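Bacteriophage virulence determinant (Salmonella enterica subsp. enterica serovar Typhimurium str. 14028S, PDB 6GGR) is a zinc-binding virulence effector of the PipA family, probably a metalloprotease that cleaves NF-kappaB subunits inside the infected host cell. Local coordinates at residues H18-H29 against E179-Y190; I62-R71 against W107-F115. All blocks are in the same frame, centred on the assembly; numbering follows the deposited sequence.

Interaction 1 (H18-H29 against E179-Y190); sequences HQDNPSQLRLQH and EDSNPRGPVVEY
E189 OE1 is gripped by three donors from 18-29: S23 N from above the carboxylate plane, R26 NE on the anti lone pair at 2.9 Å, and R26 NH2 nearly along the C-O axis at 2.7 Å. The arginine thus meets it side-on, spending two nitrogens on one oxygen, while R184 holds E189 OE2, which S23 N also meets weakly, in a second side-on grip with NE 2.8 Å from OE2. With both oxygens engaged by guanidinium groups the buried carboxylate is probably held ionised, and D14 gives R26 a second anionic partner. R26 CG, anti to the backbone N (chi1 157°), lies over one face of the Y190 ring, 3.8 Å from the centroid, and the bend at chi3 (75°) then turns the guanidinium to E189 OE1; the Y190 hydroxyl bonds to D30. H18, its imidazole bonded to D14, stacks on E189: ring and carboxylate planes lie 9° apart, and E189 CG sits over the ring face. A second acid serves the start of helix 24-29. The extended E179 directs its carboxylate at that helix end, OE1 taking the S23 hydroxyl (OG to OE1, 2.6 Å) and OE2, through its syn lone pair, Q24 N at 2.9 Å. S23, the N-cap, accepts weakly from R26 N through OG (3.3 Å), so its hydroxyl links the acid to the helix it caps. The result is an N-capped helix joined to a buried Arg-Glu-Arg salt-bridge network, tying the N-terminal region to the loop and helix after D177, which with H166 and H170 binds zinc in this protein, though none is bound to this chain here, a ligand pattern consistent with a zincin metalloprotease.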
loop_
_atom_site.group_PDB
_atom_site.type_symbol
_atom_site.label_atom_id
_atom_site.label_comp_id
_atom_site.label_asym_id
_atom_site.label_seq_id
_atom_site.Cartn_x
_atom_site.Cartn_y
_atom_site.Cartn_z
ATOM N N HIS B 18 -5.475 -21.221 9.327
ATOM C CA HIS B 18 -6.056 -21.302 7.992
ATOM C C HIS B 18 -7.135 -22.365 7.872
ATOM O O HIS B 18 -8.218 -22.092 7.347
ATOM C CB HIS B 18 -4.968 -21.606 6.958
ATOM C CG HIS B 18 -3.900 -20.569 6.875
ATOM N ND1 HIS B 18 -2.737 -20.763 6.163
ATOM C CD2 HIS B 18 -3.818 -19.325 7.402
ATOM C CE1 HIS B 18 -1.980 -19.686 6.261
ATOM N NE2 HIS B 18 -2.614 -18.798 7.007
ATOM N N GLN B 19 -6.855 -23.582 8.349
ATOM C CA GLN B 19 -7.619 -24.759 7.945
ATOM C C GLN B 19 -9.123 -24.589 8.121
ATOM O O GLN B 19 -9.892 -25.269 7.433
ATOM C CB GLN B 19 -7.145 -25.989 8.726
ATOM C CG GLN B 19 -5.631 -26.165 8.749
ATOM C CD GLN B 19 -5.195 -27.575 8.391
ATOM O OE1 GLN B 19 -5.306 -28.000 7.240
ATOM N NE2 GLN B 19 -4.692 -28.308 9.378
ATOM N N ASP B 20 -9.568 -23.718 9.023
ATOM C CA ASP B 20 -10.987 -23.383 9.125
ATOM C C ASP B 20 -11.242 -22.202 8.194
ATOM O O ASP B 20 -10.780 -21.084 8.447
ATOM C CB ASP B 20 -11.388 -23.086 10.571
ATOM C CG ASP B 20 -10.885 -21.745 11.062
ATOM O OD1 ASP B 20 -9.666 -21.486 10.968
ATOM O OD2 ASP B 20 -11.720 -20.947 11.540
ATOM N N ASN B 21 -11.962 -22.458 7.108
ATOM C CA ASN B 21 -12.045 -21.536 5.982
ATOM C C ASN B 21 -10.644 -21.241 5.465
ATOM O O ASN B 21 -10.150 -20.113 5.610
ATOM C CB ASN B 21 -12.740 -20.229 6.356
ATOM C CG ASN B 21 -12.843 -19.273 5.178
ATOM O OD1 ASN B 21 -12.721 -19.684 4.022
ATOM N ND2 ASN B 21 -13.054 -17.994 5.465
ATOM N N PRO B 22 -9.971 -22.218 4.871
ATOM C CA PRO B 22 -8.699 -21.939 4.208
ATOM C C PRO B 22 -8.937 -21.247 2.877
ATOM O O PRO B 22 -10.021 -21.309 2.295
ATOM C CB PRO B 22 -8.099 -23.334 4.006
ATOM C CG PRO B 22 -9.291 -24.195 3.806
ATOM C CD PRO B 22 -10.399 -23.609 4.661
ATOM N N SER B 23 -7.898 -20.575 2.400
ATOM C CA SER B 23 -7.975 -19.983 1.076
ATOM C C SER B 23 -8.237 -21.078 0.054
ATOM O O SER B 23 -7.611 -22.140 0.089
ATOM C CB SER B 23 -6.681 -19.241 0.742
ATOM O OG SER B 23 -6.665 -18.833 -0.614
ATOM N N GLN B 24 -9.169 -20.824 -0.861
ATOM C CA GLN B 24 -9.451 -21.774 -1.930
ATOM C C GLN B 24 -8.603 -21.533 -3.174
ATOM O O GLN B 24 -8.474 -22.442 -4.002
ATOM C CB GLN B 24 -10.938 -21.725 -2.300
ATOM C CG GLN B 24 -11.872 -22.229 -1.201
ATOM C CD GLN B 24 -11.662 -23.699 -0.875
ATOM O OE1 GLN B 24 -11.334 -24.501 -1.750
ATOM N NE2 GLN B 24 -11.847 -24.058 0.392
ATOM N N LEU B 25 -8.005 -20.347 -3.310
ATOM C CA LEU B 25 -7.157 -20.054 -4.462
ATOM C C LEU B 25 -5.755 -20.629 -4.295
ATOM O O LEU B 25 -5.172 -21.138 -5.258
ATOM C CB LEU B 25 -7.084 -18.545 -4.680
ATOM C CG LEU B 25 -8.362 -17.895 -5.209
ATOM C CD1 LEU B 25 -8.338 -16.399 -4.954
ATOM C CD2 LEU B 25 -8.526 -18.178 -6.692
ATOM N N ARG B 26 -5.190 -20.535 -3.089
ATOM C CA ARG B 26 -3.921 -21.198 -2.806
ATOM C C ARG B 26 -4.051 -22.704 -2.988
ATOM O O ARG B 26 -3.208 -23.338 -3.634
ATOM C CB ARG B 26 -3.462 -20.860 -1.383
ATOM C CG ARG B 26 -2.491 -21.859 -0.769
ATOM C CD ARG B 26 -2.024 -21.431 0.615
ATOM N NE ARG B 26 -3.054 -21.638 1.632
ATOM C CZ ARG B 26 -3.311 -22.805 2.216
ATOM N NH1 ARG B 26 -2.616 -23.886 1.886
ATOM N NH2 ARG B 26 -4.267 -22.895 3.132
ATOM N N LEU B 27 -5.116 -23.293 -2.437
ATOM C CA LEU B 27 -5.271 -24.742 -2.485
ATOM C C LEU B 27 -5.257 -25.263 -3.916
ATOM O O LEU B 27 -4.837 -26.400 -4.153
ATOM C CB LEU B 27 -6.566 -25.159 -1.781
ATOM C CG LEU B 27 -6.599 -25.032 -0.254
ATOM C CD1 LEU B 27 -7.997 -25.342 0.270
ATOM C CD2 LEU B 27 -5.570 -25.935 0.415
ATOM N N GLN B 28 -5.693 -24.455 -4.882
ATOM C CA GLN B 28 -5.691 -24.909 -6.265
ATOM C C GLN B 28 -4.426 -24.519 -7.015
ATOM O O GLN B 28 -4.073 -25.190 -7.990
ATOM C CB GLN B 28 -6.925 -24.385 -7.006
ATOM C CG GLN B 28 -7.041 -22.888 -7.117
ATOM C CD GLN B 28 -8.320 -22.477 -7.829
ATOM O OE1 GLN B 28 -9.422 -22.769 -7.363
ATOM N NE2 GLN B 28 -8.178 -21.815 -8.971
ATOM N N HIS B 29 -3.720 -23.472 -6.578
ATOM C CA HIS B 29 -2.372 -23.266 -7.093
ATOM C C HIS B 29 -1.447 -24.389 -6.641
ATOM O O HIS B 29 -0.534 -24.775 -7.380
ATOM C CB HIS B 29 -1.820 -21.911 -6.650
ATOM C CG HIS B 29 -0.499 -21.573 -7.271
ATOM N ND1 HIS B 29 -0.377 -21.170 -8.583
ATOM C CD2 HIS B 29 0.757 -21.598 -6.765
ATOM C CE1 HIS B 29 0.897 -20.953 -8.857
ATOM N NE2 HIS B 29 1.607 -21.206 -7.772
ATOM N N GLU B 179 -9.462 -12.137 -2.366
ATOM C CA GLU B 179 -10.185 -13.391 -2.545
ATOM C C GLU B 179 -11.573 -13.235 -1.945
ATOM O O GLU B 179 -11.714 -13.034 -0.735
ATOM C CB GLU B 179 -9.454 -14.573 -1.907
ATOM C CG GLU B 179 -10.194 -15.886 -2.112
ATOM C CD GLU B 179 -9.494 -17.078 -1.493
ATOM O OE1 GLU B 179 -8.457 -16.893 -0.819
ATOM O OE2 GLU B 179 -9.993 -18.209 -1.681
ATOM N N ASP B 180 -12.587 -13.306 -2.800
ATOM C CA ASP B 180 -13.971 -13.430 -2.363
ATOM C C ASP B 180 -14.116 -14.453 -1.240
ATOM O O ASP B 180 -13.715 -15.614 -1.379
ATOM C CB ASP B 180 -14.836 -13.833 -3.557
ATOM C CG ASP B 180 -14.995 -12.710 -4.552
ATOM O OD1 ASP B 180 -14.687 -11.553 -4.197
ATOM O OD2 ASP B 180 -15.454 -12.985 -5.680
ATOM N N SER B 181 -14.698 -14.013 -0.125
ATOM C CA SER B 181 -15.091 -14.874 0.987
ATOM C C SER B 181 -13.912 -15.485 1.737
ATOM O O SER B 181 -14.090 -16.471 2.460
ATOM C CB SER B 181 -16.013 -16.003 0.520
ATOM O OG SER B 181 -15.267 -17.040 -0.094
ATOM N N ASN B 182 -12.701 -14.949 1.576
ATOM C CA ASN B 182 -11.569 -15.348 2.410
ATOM C C ASN B 182 -10.928 -14.087 2.978
ATOM O O ASN B 182 -10.570 -13.178 2.210
ATOM C CB ASN B 182 -10.533 -16.170 1.634
ATOM C CG ASN B 182 -9.471 -16.787 2.540
ATOM O OD1 ASN B 182 -8.429 -16.186 2.793
ATOM N ND2 ASN B 182 -9.739 -17.988 3.037
ATOM N N PRO B 183 -10.755 -13.990 4.300
ATOM C CA PRO B 183 -10.242 -12.739 4.887
ATOM C C PRO B 183 -8.757 -12.497 4.652
ATOM O O PRO B 183 -8.290 -11.378 4.906
ATOM C CB PRO B 183 -10.541 -12.911 6.382
ATOM C CG PRO B 183 -10.525 -14.385 6.593
ATOM C CD PRO B 183 -11.049 -15.000 5.332
ATOM N N ARG B 184 -8.003 -13.491 4.184
ATOM C CA ARG B 184 -6.561 -13.369 4.005
ATOM C C ARG B 184 -6.137 -13.360 2.544
ATOM O O ARG B 184 -5.298 -12.545 2.149
ATOM C CB ARG B 184 -5.842 -14.517 4.733
ATOM C CG ARG B 184 -5.992 -14.497 6.248
ATOM C CD ARG B 184 -5.531 -15.809 6.858
ATOM N NE ARG B 184 -6.360 -16.930 6.419
ATOM C CZ ARG B 184 -7.465 -17.343 7.033
ATOM N NH1 ARG B 184 -7.895 -16.732 8.130
ATOM N NH2 ARG B 184 -8.144 -18.376 6.550
ATOM N N GLY B 185 -6.680 -14.259 1.728
ATOM C CA GLY B 185 -6.245 -14.394 0.359
ATOM C C GLY B 185 -5.080 -15.358 0.242
ATOM O O GLY B 185 -4.485 -15.770 1.242
ATOM N N PRO B 186 -4.722 -15.720 -0.993
ATOM C CA PRO B 186 -3.687 -16.752 -1.182
ATOM C C PRO B 186 -2.283 -16.302 -0.808
ATOM O O PRO B 186 -1.485 -17.126 -0.345
ATOM C CB PRO B 186 -3.789 -17.070 -2.680
ATOM C CG PRO B 186 -4.318 -15.818 -3.290
ATOM C CD PRO B 186 -5.253 -15.224 -2.273
ATOM N N VAL B 187 -1.944 -15.028 -1.011
ATOM C CA VAL B 187 -0.574 -14.582 -0.772
ATOM C C VAL B 187 -0.277 -14.527 0.719
ATOM O O VAL B 187 0.814 -14.909 1.163
ATOM C CB VAL B 187 -0.341 -13.221 -1.454
ATOM C CG1 VAL B 187 1.032 -12.652 -1.096
ATOM C CG2 VAL B 187 -0.469 -13.383 -2.955
ATOM N N VAL B 188 -1.228 -14.036 1.514
ATOM C CA VAL B 188 -1.050 -14.019 2.961
ATOM C C VAL B 188 -0.874 -15.440 3.484
ATOM O O VAL B 188 0.040 -15.725 4.265
ATOM C CB VAL B 188 -2.234 -13.306 3.637
ATOM C CG1 VAL B 188 -2.190 -13.491 5.154
ATOM C CG2 VAL B 188 -2.229 -11.815 3.284
ATOM N N GLU B 189 -1.741 -16.357 3.055
ATOM C CA GLU B 189 -1.677 -17.716 3.579
ATOM C C GLU B 189 -0.351 -18.373 3.218
ATOM O O GLU B 189 0.310 -18.971 4.075
ATOM C CB GLU B 189 -2.863 -18.539 3.070
ATOM C CG GLU B 189 -4.205 -18.025 3.585
ATOM C CD GLU B 189 -5.237 -19.118 3.777
ATOM O OE1 GLU B 189 -4.986 -20.265 3.354
ATOM O OE2 GLU B 189 -6.308 -18.824 4.354
ATOM N N TYR B 190 0.064 -18.256 1.953
ATOM C CA TYR B 190 1.389 -18.724 1.554
ATOM C C TYR B 190 2.472 -18.102 2.422
ATOM O O TYR B 190 3.356 -18.799 2.933
ATOM C CB TYR B 190 1.647 -18.386 0.082
ATOM C CG TYR B 190 1.207 -19.428 -0.921
ATOM C CD1 TYR B 190 1.470 -20.779 -0.722
ATOM C CD2 TYR B 190 0.547 -19.056 -2.084
ATOM C CE1 TYR B 190 1.077 -21.728 -1.649
ATOM C CE2 TYR B 190 0.146 -19.998 -3.014
ATOM C CZ TYR B 190 0.414 -21.331 -2.793
ATOM O OH TYR B 190 0.017 -22.267 -3.719
#

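Interaction 2 (I62-R71 against W107-F115); sequences IDDDTYDECR and WLLGAGENF
Apolar helix-on-strand packing joins I62-R71 to W107-F115, where the first turns of helix 64-84 lie across the later residues of strand 107-111, a member of the protein's small mixed sheet. The axes of 64-71 and 107-111 cross at 105° and approach to 7.9 Å, with A111 turning only a methyl to the helix. A111 is the centre of the contact: its CB lies among T66, Y67 and C70 on the helix, 3.5 Å from T66 O and 3.8 Å from C70 CB. On one flank L109 reaches the helix through CD2, which rests against R71 CB and N, while Y67, with CG anti to its backbone N (chi1 174°), swings its ring so that CE1 lies 3.9 Å from L109 CB. The Y67 side chain also packs on P53. A111 and G112 are the middle residues of a type II turn from G110 to E113, and G112, with no side chain, lets T66 CG2 come to 4.0 Å from G112 N. I62, just before the helix, closes the contact at the turn: its CD1 touches the aliphatic CG of the bent E113 side chain, and its CG2 methyl stands 3.5 Å from A111 O.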
loop_
_atom_site.group_PDB
_atom_site.type_symbol
_atom_site.label_atom_id
_atom_site.label_comp_id
_atom_site.label_asym_id
_atom_site.label_seq_id
_atom_site.Cartn_x
_atom_site.Cartn_y
_atom_site.Cartn_z
ATOM N N ILE B 62 15.873 3.922 -10.696
ATOM C CA ILE B 62 16.278 3.391 -9.400
ATOM C C ILE B 62 17.725 3.764 -9.127
ATOM O O ILE B 62 18.566 3.772 -10.034
ATOM C CB ILE B 62 16.087 1.862 -9.354
ATOM C CG1 ILE B 62 14.673 1.478 -9.803
ATOM C CG2 ILE B 62 16.373 1.327 -7.953
ATOM C CD1 ILE B 62 13.566 2.126 -8.994
ATOM N N ASP B 63 18.020 4.065 -7.864
ATOM C CA ASP B 63 19.392 4.316 -7.446
ATOM C C ASP B 63 20.200 3.026 -7.514
ATOM O O ASP B 63 19.804 2.000 -6.949
ATOM C CB ASP B 63 19.415 4.880 -6.025
ATOM C CG ASP B 63 20.820 5.166 -5.528
ATOM O OD1 ASP B 63 21.777 5.028 -6.319
ATOM O OD2 ASP B 63 20.968 5.532 -4.343
ATOM N N ASP B 64 21.341 3.081 -8.205
ATOM C CA ASP B 64 22.193 1.904 -8.333
ATOM C C ASP B 64 22.690 1.422 -6.977
ATOM O O ASP B 64 22.959 0.227 -6.804
ATOM C CB ASP B 64 23.376 2.214 -9.251
ATOM C CG ASP B 64 22.941 2.594 -10.653
ATOM O OD1 ASP B 64 22.086 1.884 -11.222
ATOM O OD2 ASP B 64 23.449 3.607 -11.181
ATOM N N ASP B 65 22.819 2.327 -6.007
ATOM C CA ASP B 65 23.316 1.940 -4.691
ATOM C C ASP B 65 22.259 1.169 -3.910
ATOM O O ASP B 65 22.521 0.068 -3.410
ATOM C CB ASP B 65 23.762 3.183 -3.920
ATOM C CG ASP B 65 24.634 2.849 -2.729
ATOM O OD1 ASP B 65 24.394 1.804 -2.088
ATOM O OD2 ASP B 65 25.562 3.631 -2.435
ATOM N N THR B 66 21.054 1.731 -3.792
ATOM C CA THR B 66 19.994 1.048 -3.061
ATOM C C THR B 66 19.645 -0.286 -3.707
ATOM O O THR B 66 19.160 -1.197 -3.026
ATOM C CB THR B 66 18.751 1.933 -2.983
ATOM O OG1 THR B 66 19.139 3.278 -2.671
ATOM C CG2 THR B 66 17.804 1.425 -1.906
ATOM N N TYR B 67 19.876 -0.417 -5.015
ATOM C CA TYR B 67 19.667 -1.697 -5.682
ATOM C C TYR B 67 20.540 -2.780 -5.060
ATOM O O TYR B 67 20.050 -3.855 -4.694
ATOM C CB TYR B 67 19.957 -1.558 -7.176
ATOM C CG TYR B 67 19.901 -2.857 -7.950
ATOM C CD1 TYR B 67 18.705 -3.322 -8.483
ATOM C CD2 TYR B 67 21.047 -3.612 -8.159
ATOM C CE1 TYR B 67 18.653 -4.503 -9.198
ATOM C CE2 TYR B 67 21.004 -4.796 -8.870
ATOM C CZ TYR B 67 19.805 -5.237 -9.387
ATOM O OH TYR B 67 19.755 -6.413 -10.099
ATOM N N ASP B 68 21.839 -2.509 -4.922
ATOM C CA ASP B 68 22.743 -3.499 -4.347
ATOM C C ASP B 68 22.360 -3.825 -2.908
ATOM O O ASP B 68 22.416 -4.987 -2.490
ATOM C CB ASP B 68 24.185 -2.995 -4.424
ATOM C CG ASP B 68 24.710 -2.939 -5.851
ATOM O OD1 ASP B 68 24.415 -3.869 -6.633
ATOM O OD2 ASP B 68 25.417 -1.966 -6.192
ATOM N N GLU B 69 21.960 -2.812 -2.136
ATOM C CA GLU B 69 21.556 -3.046 -0.752
ATOM C C GLU B 69 20.343 -3.962 -0.687
ATOM O O GLU B 69 20.329 -4.944 0.065
ATOM C CB GLU B 69 21.259 -1.712 -0.064
ATOM C CG GLU B 69 22.494 -0.848 0.159
ATOM C CD GLU B 69 22.160 0.608 0.434
ATOM O OE1 GLU B 69 20.959 0.952 0.480
ATOM O OE2 GLU B 69 23.101 1.412 0.603
ATOM N N CYS B 70 19.311 -3.659 -1.477
ATOM C CA CYS B 70 18.090 -4.454 -1.434
ATOM C C CYS B 70 18.307 -5.836 -2.038
ATOM O O CYS B 70 17.763 -6.826 -1.536
ATOM C CB CYS B 70 16.959 -3.718 -2.154
ATOM S SG CYS B 70 16.312 -2.281 -1.239
ATOM N N ARG B 71 19.102 -5.929 -3.107
ATOM C CA ARG B 71 19.350 -7.227 -3.729
ATOM C C ARG B 71 20.116 -8.152 -2.791
ATOM O O ARG B 71 19.833 -9.355 -2.724
ATOM C CB ARG B 71 20.122 -7.056 -5.038
ATOM C CG ARG B 71 20.045 -8.284 -5.934
ATOM C CD ARG B 71 21.187 -8.356 -6.935
ATOM N NE ARG B 71 21.083 -9.559 -7.759
ATOM C CZ ARG B 71 21.609 -10.740 -7.449
ATOM N NH1 ARG B 71 22.298 -10.905 -6.326
ATOM N NH2 ARG B 71 21.446 -11.769 -8.269
ATOM N N TRP B 107 12.252 -10.290 -13.348
ATOM C CA TRP B 107 11.521 -9.106 -12.814
ATOM C C TRP B 107 12.478 -7.978 -12.574
ATOM O O TRP B 107 13.638 -8.191 -12.337
ATOM C CB TRP B 107 10.751 -9.428 -11.490
ATOM C CG TRP B 107 9.681 -10.448 -11.631
ATOM C CD1 TRP B 107 9.844 -11.752 -11.839
ATOM C CD2 TRP B 107 8.278 -10.236 -11.534
ATOM N NE1 TRP B 107 8.652 -12.371 -11.905
ATOM C CE2 TRP B 107 7.666 -11.456 -11.718
ATOM C CE3 TRP B 107 7.490 -9.112 -11.312
ATOM C CZ2 TRP B 107 6.316 -11.599 -11.693
ATOM C CZ3 TRP B 107 6.167 -9.252 -11.296
ATOM C CH2 TRP B 107 5.580 -10.475 -11.482
ATOM N N LEU B 108 11.961 -6.765 -12.715
ATOM C CA LEU B 108 12.724 -5.587 -12.324
ATOM C C LEU B 108 12.614 -5.378 -10.820
ATOM O O LEU B 108 11.528 -5.488 -10.243
ATOM C CB LEU B 108 12.210 -4.348 -13.057
ATOM C CG LEU B 108 12.490 -4.252 -14.560
ATOM C CD1 LEU B 108 11.762 -3.062 -15.172
ATOM C CD2 LEU B 108 13.985 -4.150 -14.817
ATOM N N LEU B 109 13.743 -5.084 -10.183
ATOM C CA LEU B 109 13.762 -4.804 -8.750
ATOM C C LEU B 109 13.649 -3.296 -8.553
ATOM O O LEU B 109 14.602 -2.554 -8.800
ATOM C CB LEU B 109 15.028 -5.362 -8.109
ATOM C CG LEU B 109 15.196 -5.051 -6.619
ATOM C CD1 LEU B 109 14.025 -5.595 -5.815
ATOM C CD2 LEU B 109 16.508 -5.606 -6.089
ATOM N N GLY B 110 12.475 -2.839 -8.117
ATOM C CA GLY B 110 12.287 -1.438 -7.788
ATOM C C GLY B 110 12.794 -1.114 -6.398
ATOM O O GLY B 110 12.008 -0.794 -5.499
ATOM N N ALA B 111 14.109 -1.198 -6.211
ATOM C CA ALA B 111 14.693 -1.056 -4.884
ATOM C C ALA B 111 14.431 0.334 -4.316
ATOM O O ALA B 111 14.508 1.340 -5.026
ATOM C CB ALA B 111 16.198 -1.321 -4.936
ATOM N N GLY B 112 14.133 0.382 -3.020
ATOM C CA GLY B 112 13.847 1.634 -2.355
ATOM C C GLY B 112 12.466 2.191 -2.615
ATOM O O GLY B 112 12.180 3.313 -2.184
ATOM N N GLU B 113 11.604 1.448 -3.300
ATOM C CA GLU B 113 10.254 1.891 -3.608
ATOM C C GLU B 113 9.246 1.193 -2.700
ATOM O O GLU B 113 9.550 0.205 -2.025
ATOM C CB GLU B 113 9.927 1.621 -5.079
ATOM C CG GLU B 113 10.926 2.234 -6.050
ATOM C CD GLU B 113 10.956 3.746 -5.972
ATOM O OE1 GLU B 113 9.896 4.351 -5.704
ATOM O OE2 GLU B 113 12.041 4.331 -6.172
ATOM N N ASN B 114 8.027 1.727 -2.692
ATOM C CA ASN B 114 6.966 1.153 -1.876
ATOM C C ASN B 114 6.765 -0.314 -2.237
ATOM O O ASN B 114 6.795 -0.692 -3.411
ATOM C CB ASN B 114 5.666 1.935 -2.077
ATOM C CG ASN B 114 4.635 1.635 -1.008
ATOM O OD1 ASN B 114 4.842 1.930 0.168
ATOM N ND2 ASN B 114 3.509 1.059 -1.414
ATOM N N PHE B 115 6.569 -1.144 -1.216
ATOM C CA PHE B 115 6.390 -2.576 -1.426
ATOM C C PHE B 115 5.269 -2.846 -2.422
ATOM O O PHE B 115 4.135 -2.400 -2.232
ATOM C CB PHE B 115 6.088 -3.260 -0.089
ATOM C CG PHE B 115 7.301 -3.474 0.772
ATOM C CD1 PHE B 115 8.274 -4.392 0.407
ATOM C CD2 PHE B 115 7.462 -2.772 1.952
ATOM C CE1 PHE B 115 9.388 -4.593 1.201
ATOM C CE2 PHE B 115 8.577 -2.975 2.751
ATOM C CZ PHE B 115 9.537 -3.883 2.372
#

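The two contacts illustrate how polar and apolar chemistry can each join segments distant in sequence. Interaction 1 and interaction 2 lie on opposite sides of the chain's centre, with centres 29 Å apart, and share no helix or strand; along the chain, 62-71 and 107-115 are nested within the loop closed by 18-29 and 179-190. Both are only partly buried. Interaction 1 is the larger, 747 Å² against 389 Å², and relies on carboxylates, one of them buried, arginines and helix capping beside the zinc-binding region. Interaction 2, remote from that site, depends on methyl groups and a ring packed between helix and strand, without hydrogen bonds between its segments.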